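PDB 5XEM: cysteine synthase from Fusobacterium nucleatum subsp. nucleatum strain ATCC 25586, which probably makes L-cysteine and acetate from O-acetyl-L-serine and hydrogen sulfide with pyridoxal 5'-phosphate, and also has L-cysteine desulfhydrase activity. Local coordinates for residues Thr67-Ala72 and Lys140-Asn145. Sequence-based numbering, arbitrary orientation.
Sequences TVIIEA and KYFVPN. With ACT (acetate ion), chain F.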
loop_
_atom_site.group_PDB
_atom_site.type_symbol
_atom_site.label_atom_id
_atom_site.label_comp_id
_atom_site.label_asym_id
_atom_site.label_seq_id
_atom_site.Cartn_x
_atom_site.Cartn_y
_atom_site.Cartn_z
ATOM N N THR A 67 -2.320 -29.549 -1.593
ATOM C CA THR A 67 -3.731 -29.183 -1.405
ATOM C C THR A 67 -4.023 -27.872 -2.135
ATOM O O THR A 67 -3.291 -26.894 -1.948
ATOM C CB THR A 67 -4.027 -28.970 0.073
ATOM O OG1 THR A 67 -3.723 -30.191 0.757
ATOM C CG2 THR A 67 -5.493 -28.580 0.286
ATOM N N VAL A 68 -5.055 -27.878 -2.978
ATOM C CA VAL A 68 -5.468 -26.654 -3.676
ATOM C C VAL A 68 -6.386 -25.846 -2.756
ATOM O O VAL A 68 -7.377 -26.382 -2.241
ATOM C CB VAL A 68 -6.177 -26.993 -5.003
ATOM C CG1 VAL A 68 -6.645 -25.736 -5.722
ATOM C CG2 VAL A 68 -5.220 -27.783 -5.913
ATOM N N ILE A 69 -6.086 -24.559 -2.593
ATOM C CA ILE A 69 -6.924 -23.684 -1.799
ATOM C C ILE A 69 -7.930 -23.074 -2.789
ATOM O O ILE A 69 -7.537 -22.636 -3.861
ATOM C CB ILE A 69 -6.118 -22.574 -1.098
ATOM C CG1 ILE A 69 -4.900 -23.163 -0.372
ATOM C CG2 ILE A 69 -7.013 -21.757 -0.174
ATOM C CD1 ILE A 69 -5.199 -24.318 0.557
ATOM N N ILE A 70 -9.204 -23.085 -2.423
ATOM C CA ILE A 70 -10.290 -22.578 -3.287
ATOM C C ILE A 70 -11.190 -21.660 -2.466
ATOM O O ILE A 70 -11.668 -22.050 -1.399
ATOM C CB ILE A 70 -11.144 -23.716 -3.886
ATOM C CG1 ILE A 70 -10.284 -24.819 -4.517
ATOM C CG2 ILE A 70 -12.094 -23.130 -4.944
ATOM C CD1 ILE A 70 -11.028 -26.111 -4.882
ATOM N N GLU A 71 -11.414 -20.419 -2.922
ATOM C CA GLU A 71 -12.202 -19.459 -2.161
ATOM C C GLU A 71 -13.032 -18.574 -3.076
ATOM O O GLU A 71 -12.576 -18.188 -4.165
ATOM C CB GLU A 71 -11.292 -18.573 -1.254
ATOM C CG GLU A 71 -12.025 -17.584 -0.338
ATOM C CD GLU A 71 -12.796 -18.238 0.816
ATOM O OE1 GLU A 71 -13.071 -19.457 0.749
ATOM O OE2 GLU A 71 -13.104 -17.529 1.804
ATOM N N ALA A 72 -14.250 -18.281 -2.623
ATOM C CA ALA A 72 -15.095 -17.236 -3.213
ATOM C C ALA A 72 -14.848 -15.890 -2.517
ATOM O O ALA A 72 -14.911 -15.781 -1.274
ATOM C CB ALA A 72 -16.563 -17.623 -3.118
ATOM N N LYS A 140 -7.263 -33.006 -3.821
ATOM C CA LYS A 140 -7.036 -32.481 -2.465
ATOM C C LYS A 140 -7.369 -30.985 -2.500
ATOM O O LYS A 140 -6.842 -30.269 -3.355
ATOM C CB LYS A 140 -5.565 -32.643 -2.049
ATOM C CG LYS A 140 -5.062 -34.078 -1.851
ATOM C CD LYS A 140 -3.800 -34.013 -1.003
ATOM C CE LYS A 140 -3.104 -35.332 -0.789
ATOM N NZ LYS A 140 -1.834 -34.986 -0.076
ATOM N N TYR A 141 -8.235 -30.517 -1.603
ATOM C CA TYR A 141 -8.550 -29.094 -1.538
ATOM C C TYR A 141 -8.942 -28.696 -0.136
ATOM O O TYR A 141 -9.258 -29.550 0.704
ATOM C CB TYR A 141 -9.636 -28.710 -2.546
ATOM C CG TYR A 141 -10.940 -29.434 -2.364
ATOM C CD1 TYR A 141 -11.824 -29.041 -1.388
ATOM C CD2 TYR A 141 -11.292 -30.525 -3.181
ATOM C CE1 TYR A 141 -13.019 -29.707 -1.205
ATOM C CE2 TYR A 141 -12.495 -31.184 -3.021
ATOM C CZ TYR A 141 -13.345 -30.779 -2.018
ATOM O OH TYR A 141 -14.538 -31.427 -1.825
ATOM N N PHE A 142 -8.883 -27.383 0.109
ATOM C CA PHE A 142 -9.383 -26.797 1.308
ATOM C C PHE A 142 -10.125 -25.518 0.897
ATOM O O PHE A 142 -9.559 -24.700 0.176
ATOM C CB PHE A 142 -8.229 -26.444 2.254
ATOM C CG PHE A 142 -8.657 -25.693 3.469
ATOM C CD1 PHE A 142 -9.419 -26.316 4.435
ATOM C CD2 PHE A 142 -8.324 -24.352 3.648
ATOM C CE1 PHE A 142 -9.862 -25.633 5.553
ATOM C CE2 PHE A 142 -8.734 -23.674 4.794
ATOM C CZ PHE A 142 -9.526 -24.321 5.736
ATOM N N VAL A 143 -11.347 -25.344 1.370
ATOM C CA VAL A 143 -12.079 -24.076 1.157
ATOM C C VAL A 143 -12.053 -23.322 2.460
ATOM O O VAL A 143 -12.653 -23.789 3.405
ATOM C CB VAL A 143 -13.545 -24.357 0.747
ATOM C CG1 VAL A 143 -14.318 -23.027 0.529
ATOM C CG2 VAL A 143 -13.569 -25.223 -0.500
ATOM N N PRO A 144 -11.371 -22.156 2.537
ATOM C CA PRO A 144 -11.334 -21.407 3.796
ATOM C C PRO A 144 -12.738 -21.012 4.261
ATOM O O PRO A 144 -13.074 -21.095 5.453
ATOM C CB PRO A 144 -10.485 -20.174 3.456
ATOM C CG PRO A 144 -9.614 -20.629 2.348
ATOM C CD PRO A 144 -10.378 -21.646 1.571
ATOM N N ASN A 145 -13.568 -20.630 3.295
ATOM C CA ASN A 145 -14.922 -20.110 3.546
ATOM C C ASN A 145 -15.024 -19.006 4.583
ATOM O O ASN A 145 -15.515 -19.189 5.695
ATOM C CB ASN A 145 -15.922 -21.206 3.822
ATOM C CG ASN A 145 -17.360 -20.768 3.488
ATOM O OD1 ASN A 145 -17.680 -19.584 3.594
ATOM N ND2 ASN A 145 -18.196 -21.698 3.011
HETATM C C ACT F . -17.614 -24.741 0.890
HETATM O O ACT F . -17.425 -24.441 2.071
HETATM O OXT ACT F . -17.079 -25.739 0.392
HETATM C CH3 ACT F . -18.516 -23.865 0.067
#
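Val-68 and Phe-142 join two parallel strands at one border of the four-stranded parallel sheet in this PLP-dependent enzyme. Strand 141-142 is outermost; strand 92-97 flanks 68-72 on its other side. The ladder has three bonds. Val-68 N donates to Lys-140 O at 3.0 Å, with N-H pointing almost straight (170°) but from above the carbonyl plane. Phe-142 N then binds Val-68 O, and Ile-70 N binds Phe-142 O.

The ladder ends at Pro-144, which has no N-H to give. Its ring packs CD against Ile-69 CG2 at 3.8 Å. Ile-70 O, which would face that N-H, gets a CA-H...O contact from Val-143 CA (3.3 Å), is crowded by Pro-144 CD, and is buried without a hydrogen-bond partner.

Glu-71 takes over beyond the proline. Its CB carries CG anti to the backbone N (chi1 -176°), and a bend at chi2 (70°) turns the carboxylate toward 140-145. CD lies 3.5 Å from Asn-145 N. OE1 passes Pro-144 CD at 3.6 Å and accepts the Asn-145 N-H. OE2 takes the next amide, Gln-146 N. Two backbone N-H groups thus grip one buried carboxylate, probably favouring its charged form. Bound lanthionine lies about 7 Å from this side chain. The Asn-145 N to Glu-71 OE1 bond is 2.8 Å long, bent, and uses the syn side of the oxygen.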